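Local structure of serine protease inhibitor 4, isoform B (4P0F) at residues Ser40-Ala45 / His76-Val81; Asn20-Leu25 / Ala245-Leu250. The protein probably inhibits serine-type and cysteine-type endopeptidases and is a serpin, captured here in its cleaved form. All blocks are in the same frame, centred on the assembly; numbering follows the deposited sequence.

Two aromatic residues, each reaching from its helix to polar groups of another, show chemistry that differs with place in the fold. Contact 1 joins helices 38-49 and 71-84 and is wholly buried: a phenylalanine ring meets oxygens that have hydrogen-bond partners of their own or belong to an anchored amide. Contact 2 joins helices 6-28 and 243-249 and is partly buried, with a tyrosine hydroxyl and a carboxylate meeting among strand hydroxyls. The pairs share no helix, yet helix 6-28 ties them together: it carries one segment of contact 2 and sets F10 against the ring of contact 1. Their centres lie 23 Å apart and their nearest atoms about 5 Å.

Contact 1 (Ser40-Ala45 / His76-Val81); sequences SIQTCA and HSFHQV
F78 reaches from helix 71-84 to T43 and Q42 of helix 38-49, and it supplies more than half of the area buried here. With chi1 at -78°, its CG stands anti to the carbonyl carbon; CB points toward helix 38-49, and the ring meets T43 with CD2 and CE2 and Q42 with CZ. T43 OG1 comes in at the ring edge, near its plane, 3.5 Å from F78 CE2 and 3.6 Å from F78 CD2, so an oxygen faces the slightly positive C-H rim. The same hydroxyl is hydrogen-bonded to F39 O, one helical turn back. The backbone of T43 is close as well: its CA lies 3.6 Å from F78 CE2. In the serpin fold these helices form part of the cluster behind the main sheet, and helix 38-49 rests through S40 and C44 on strands 161-174 and 328-341, the latter being the inserted reactive-loop strand of the cleaved form. Q42 approaches from another direction. Its extended chain brings OE1 to 3.6 Å from F78 CZ, obliquely to the ring, with the amide plane turned 74° from the ring plane. A hydrogen bond from Q42 NE2 to L64 O limits rotation of that amide. F10 of helix 6-28 meets the F78 ring edge-to-face, and F117 meets it with the planes about 30° apart.

Contact 2 (Asn20-Leu25 / Ala245-Leu250); sequences NVYGKL and ALEEKL
Y22 of helix 6-28 and E247 of helix 243-249 bring their polar ends together beside the strands 360-366 and 370-377 of the serpin fold, where a long N-terminal helix passes a short helix that follows strand 230-237. The tyrosine can be followed outward. At CB the direction is set: chi1 of -178° places CG opposite the backbone N, and the ring leaves helix 6-28 heading for the other segment. The side chain also touches F36, while W374 meets the ring with the planes about 50° apart. At CE2 the partner segment is reached: E247 CG lies 4.1 Å from Y22 CE2, and L250 CD1 stands 4.6 Å from the same carbon. Next comes CZ, 3.7 Å from E247 OE2, which lies oblique to the ring; the two side chains cross at about a right angle, their flat groups turned 69° apart. The glutamate gets there with an extended chain, which delivers the carboxylate to the end of the tyrosine. An alanine in place of E247 would probably uncover the ring at CE2 and deprive S376 OG of the carboxylate oxygen that weakly bonds it. At the tip, the Y22 hydroxyl is fixed by hydrogen bonds with S376 OG and T361 OG1, and Y22 OH sits 3.1 Å from E247 OE2.

Contact 1 (Ser40-Ala45 / His76-Val81)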
loop_
_atom_site.group_PDB
_atom_site.type_symbol
_atom_site.label_atom_id
_atom_site.label_comp_id
_atom_site.label_asym_id
_atom_site.label_seq_id
_atom_site.Cartn_x
_atom_site.Cartn_y
_atom_site.Cartn_z
ATOM N N SER A 40 0.898 0.762 4.219
ATOM C CA SER A 40 1.968 -0.147 4.618
ATOM C C SER A 40 3.338 0.506 4.443
ATOM O O SER A 40 4.225 0.395 5.312
ATOM C CB SER A 40 1.880 -1.442 3.803
ATOM O OG SER A 40 2.971 -2.301 4.040
ATOM N N ILE A 41 3.513 1.175 3.312
ATOM C CA ILE A 41 4.772 1.831 3.009
ATOM C C ILE A 41 5.039 2.958 4.000
ATOM O O ILE A 41 6.138 3.049 4.553
ATOM C CB ILE A 41 4.779 2.369 1.556
ATOM C CG1 ILE A 41 4.693 1.196 0.570
ATOM C CG2 ILE A 41 6.033 3.189 1.281
ATOM C CD1 ILE A 41 4.336 1.594 -0.827
ATOM N N GLN A 42 4.056 3.825 4.221
ATOM C CA GLN A 42 4.265 4.960 5.125
ATOM C C GLN A 42 4.536 4.500 6.563
ATOM O O GLN A 42 5.390 5.064 7.258
ATOM C CB GLN A 42 3.068 5.897 5.109
ATOM C CG GLN A 42 3.373 7.287 5.633
ATOM C CD GLN A 42 2.127 8.092 5.941
ATOM O OE1 GLN A 42 1.201 7.609 6.589
ATOM N NE2 GLN A 42 2.101 9.341 5.480
ATOM N N THR A 43 3.820 3.464 6.999
ATOM C CA THR A 43 3.971 2.928 8.344
ATOM C C THR A 43 5.363 2.349 8.531
ATOM O O THR A 43 6.031 2.639 9.526
ATOM C CB THR A 43 2.906 1.853 8.630
ATOM O OG1 THR A 43 1.609 2.445 8.516
ATOM C CG2 THR A 43 3.057 1.288 10.033
ATOM N N CYS A 44 5.821 1.557 7.567
ATOM C CA CYS A 44 7.137 0.927 7.686
ATOM C C CYS A 44 8.221 1.994 7.725
ATOM O O CYS A 44 9.145 1.941 8.546
ATOM C CB CYS A 44 7.395 -0.026 6.530
ATOM S SG CYS A 44 8.897 -1.001 6.776
ATOM N N ALA A 45 8.100 2.979 6.847
ATOM C CA ALA A 45 9.095 4.041 6.773
ATOM C C ALA A 45 9.056 4.947 8.005
ATOM O O ALA A 45 10.100 5.461 8.435
ATOM C CB ALA A 45 8.898 4.852 5.512
ATOM N N HIS A 76 2.472 8.382 17.977
ATOM C CA HIS A 76 1.105 8.423 18.460
ATOM C C HIS A 76 0.103 8.539 17.310
ATOM O O HIS A 76 -0.996 7.992 17.388
ATOM C CB HIS A 76 0.909 9.578 19.433
ATOM C CG HIS A 76 -0.401 9.523 20.154
ATOM N ND1 HIS A 76 -0.734 8.492 21.005
ATOM C CD2 HIS A 76 -1.468 10.355 20.133
ATOM C CE1 HIS A 76 -1.946 8.698 21.489
ATOM N NE2 HIS A 76 -2.413 9.821 20.975
ATOM N N SER A 77 0.478 9.232 16.240
ATOM C CA SER A 77 -0.451 9.435 15.131
ATOM C C SER A 77 -0.741 8.105 14.435
ATOM O O SER A 77 -1.859 7.878 13.968
ATOM C CB SER A 77 0.085 10.474 14.134
ATOM O OG SER A 77 1.156 9.978 13.351
ATOM N N PHE A 78 0.255 7.225 14.383
ATOM C CA PHE A 78 0.063 5.900 13.806
ATOM C C PHE A 78 -0.678 4.990 14.765
ATOM O O PHE A 78 -1.480 4.159 14.334
ATOM C CB PHE A 78 1.408 5.277 13.403
ATOM C CG PHE A 78 1.943 5.819 12.109
ATOM C CD1 PHE A 78 2.656 7.007 12.089
ATOM C CD2 PHE A 78 1.687 5.182 10.915
ATOM C CE1 PHE A 78 3.126 7.530 10.904
ATOM C CE2 PHE A 78 2.161 5.696 9.725
ATOM C CZ PHE A 78 2.880 6.874 9.722
ATOM N N HIS A 79 -0.437 5.148 16.063
ATOM C CA HIS A 79 -1.124 4.314 17.046
ATOM C C HIS A 79 -2.624 4.481 16.953
ATOM O O HIS A 79 -3.379 3.512 17.059
ATOM C CB HIS A 79 -0.695 4.646 18.469
ATOM C CG HIS A 79 -1.427 3.851 19.504
ATOM N ND1 HIS A 79 -1.162 2.520 19.740
ATOM C CD2 HIS A 79 -2.436 4.187 20.339
ATOM C CE1 HIS A 79 -1.962 2.075 20.691
ATOM N NE2 HIS A 79 -2.746 3.066 21.072
ATOM N N GLN A 80 -3.051 5.730 16.781
ATOM C CA GLN A 80 -4.473 6.044 16.702
ATOM C C GLN A 80 -5.162 5.199 15.632
ATOM O O GLN A 80 -6.254 4.680 15.851
ATOM C CB GLN A 80 -4.677 7.535 16.414
ATOM C CG GLN A 80 -4.392 8.440 17.606
ATOM C CD GLN A 80 -4.661 9.905 17.308
ATOM O OE1 GLN A 80 -4.138 10.462 16.342
ATOM N NE2 GLN A 80 -5.488 10.536 18.138
ATOM N N VAL A 81 -4.513 5.039 14.485
ATOM C CA VAL A 81 -5.089 4.258 13.392
ATOM C C VAL A 81 -4.978 2.763 13.637
ATOM O O VAL A 81 -5.943 2.025 13.487
ATOM C CB VAL A 81 -4.403 4.576 12.052
ATOM C CG1 VAL A 81 -5.046 3.779 10.918
ATOM C CG2 VAL A 81 -4.460 6.067 11.770
#

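Contact 2 (Asn20-Leu25 / Ala245-Leu250)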
loop_
_atom_site.group_PDB
_atom_site.type_symbol
_atom_site.label_atom_id
_atom_site.label_comp_id
_atom_site.label_asym_id
_atom_site.label_seq_id
_atom_site.Cartn_x
_atom_site.Cartn_y
_atom_site.Cartn_z
ATOM N N ASN A 20 1.637 10.546 -4.737
ATOM C CA ASN A 20 3.048 10.759 -5.045
ATOM C C ASN A 20 3.721 9.448 -5.456
ATOM O O ASN A 20 4.417 9.387 -6.475
ATOM C CB ASN A 20 3.784 11.367 -3.848
ATOM C CG ASN A 20 3.371 12.803 -3.558
ATOM O OD1 ASN A 20 2.668 13.446 -4.340
ATOM N ND2 ASN A 20 3.860 13.327 -2.443
ATOM N N VAL A 21 3.505 8.402 -4.664
ATOM C CA VAL A 21 4.098 7.089 -4.934
ATOM C C VAL A 21 3.534 6.492 -6.232
ATOM O O VAL A 21 4.281 5.978 -7.073
ATOM C CB VAL A 21 3.861 6.127 -3.752
ATOM C CG1 VAL A 21 4.247 4.700 -4.122
ATOM C CG2 VAL A 21 4.657 6.593 -2.528
ATOM N N TYR A 22 2.217 6.586 -6.388
ATOM C CA TYR A 22 1.526 6.071 -7.574
ATOM C C TYR A 22 2.128 6.700 -8.830
ATOM O O TYR A 22 2.413 6.013 -9.816
ATOM C CB TYR A 22 0.027 6.365 -7.443
ATOM C CG TYR A 22 -0.903 5.885 -8.541
ATOM C CD1 TYR A 22 -0.843 4.589 -9.037
ATOM C CD2 TYR A 22 -1.903 6.725 -9.020
ATOM C CE1 TYR A 22 -1.727 4.163 -10.021
ATOM C CE2 TYR A 22 -2.786 6.313 -9.995
ATOM C CZ TYR A 22 -2.700 5.036 -10.492
ATOM O OH TYR A 22 -3.599 4.665 -11.467
ATOM N N GLY A 23 2.359 8.008 -8.783
ATOM C CA GLY A 23 2.956 8.694 -9.907
ATOM C C GLY A 23 4.347 8.198 -10.246
ATOM O O GLY A 23 4.663 8.008 -11.417
ATOM N N LYS A 24 5.189 7.996 -9.234
ATOM C CA LYS A 24 6.541 7.503 -9.470
ATOM C C LYS A 24 6.547 6.036 -9.917
ATOM O O LYS A 24 7.395 5.637 -10.703
ATOM C CB LYS A 24 7.405 7.664 -8.211
ATOM C CG LYS A 24 7.592 9.109 -7.752
ATOM C CD LYS A 24 8.025 10.036 -8.874
ATOM C CE LYS A 24 8.229 11.449 -8.340
ATOM N NZ LYS A 24 8.493 12.424 -9.414
ATOM N N LEU A 25 5.613 5.236 -9.409
ATOM C CA LEU A 25 5.541 3.828 -9.798
ATOM C C LEU A 25 5.042 3.683 -11.226
ATOM O O LEU A 25 5.539 2.854 -11.980
ATOM C CB LEU A 25 4.625 3.044 -8.862
ATOM C CG LEU A 25 5.146 2.753 -7.459
ATOM C CD1 LEU A 25 4.065 2.093 -6.612
ATOM C CD2 LEU A 25 6.396 1.869 -7.508
ATOM N N ALA A 245 -3.678 10.406 -18.722
ATOM C CA ALA A 245 -4.057 11.800 -18.491
ATOM C C ALA A 245 -4.789 11.951 -17.161
ATOM O O ALA A 245 -4.578 12.920 -16.436
ATOM C CB ALA A 245 -4.919 12.308 -19.628
ATOM N N LEU A 246 -5.647 10.989 -16.830
ATOM C CA LEU A 246 -6.335 11.017 -15.538
ATOM C C LEU A 246 -5.338 10.944 -14.401
ATOM O O LEU A 246 -5.482 11.634 -13.392
ATOM C CB LEU A 246 -7.332 9.861 -15.405
ATOM C CG LEU A 246 -7.991 9.704 -14.026
ATOM C CD1 LEU A 246 -8.761 10.952 -13.638
ATOM C CD2 LEU A 246 -8.925 8.492 -13.998
ATOM N N GLU A 247 -4.329 10.096 -14.570
ATOM C CA GLU A 247 -3.327 9.880 -13.533
ATOM C C GLU A 247 -2.610 11.183 -13.241
ATOM O O GLU A 247 -2.323 11.503 -12.091
ATOM C CB GLU A 247 -2.325 8.808 -13.957
ATOM C CG GLU A 247 -2.900 7.405 -13.936
ATOM C CD GLU A 247 -1.899 6.339 -14.368
ATOM O OE1 GLU A 247 -0.827 6.697 -14.899
ATOM O OE2 GLU A 247 -2.188 5.139 -14.168
ATOM N N GLU A 248 -2.329 11.930 -14.300
ATOM C CA GLU A 248 -1.672 13.227 -14.174
ATOM C C GLU A 248 -2.574 14.257 -13.507
ATOM O O GLU A 248 -2.115 15.058 -12.687
ATOM C CB GLU A 248 -1.237 13.738 -15.549
ATOM C CG GLU A 248 -0.098 12.949 -16.174
ATOM C CD GLU A 248 0.119 13.288 -17.642
ATOM O OE1 GLU A 248 -0.474 14.275 -18.126
ATOM O OE2 GLU A 248 0.882 12.561 -18.312
ATOM N N LYS A 249 -3.852 14.244 -13.864
ATOM C CA LYS A 249 -4.807 15.207 -13.321
ATOM C C LYS A 249 -5.196 14.944 -11.871
ATOM O O LYS A 249 -5.619 15.861 -11.174
ATOM C CB LYS A 249 -6.068 15.243 -14.171
ATOM C CG LYS A 249 -5.871 15.865 -15.537
ATOM C CD LYS A 249 -7.168 15.883 -16.321
ATOM C CE LYS A 249 -6.911 16.014 -17.816
ATOM N NZ LYS A 249 -8.094 15.627 -18.637
ATOM N N LEU A 250 -5.065 13.706 -11.406
ATOM C CA LEU A 250 -5.386 13.416 -10.013
ATOM C C LEU A 250 -4.507 14.235 -9.063
ATOM O O LEU A 250 -4.903 14.521 -7.935
ATOM C CB LEU A 250 -5.240 11.915 -9.724
ATOM C CG LEU A 250 -6.363 11.027 -10.262
ATOM C CD1 LEU A 250 -6.006 9.558 -10.078
ATOM C CD2 LEU A 250 -7.692 11.337 -9.596
#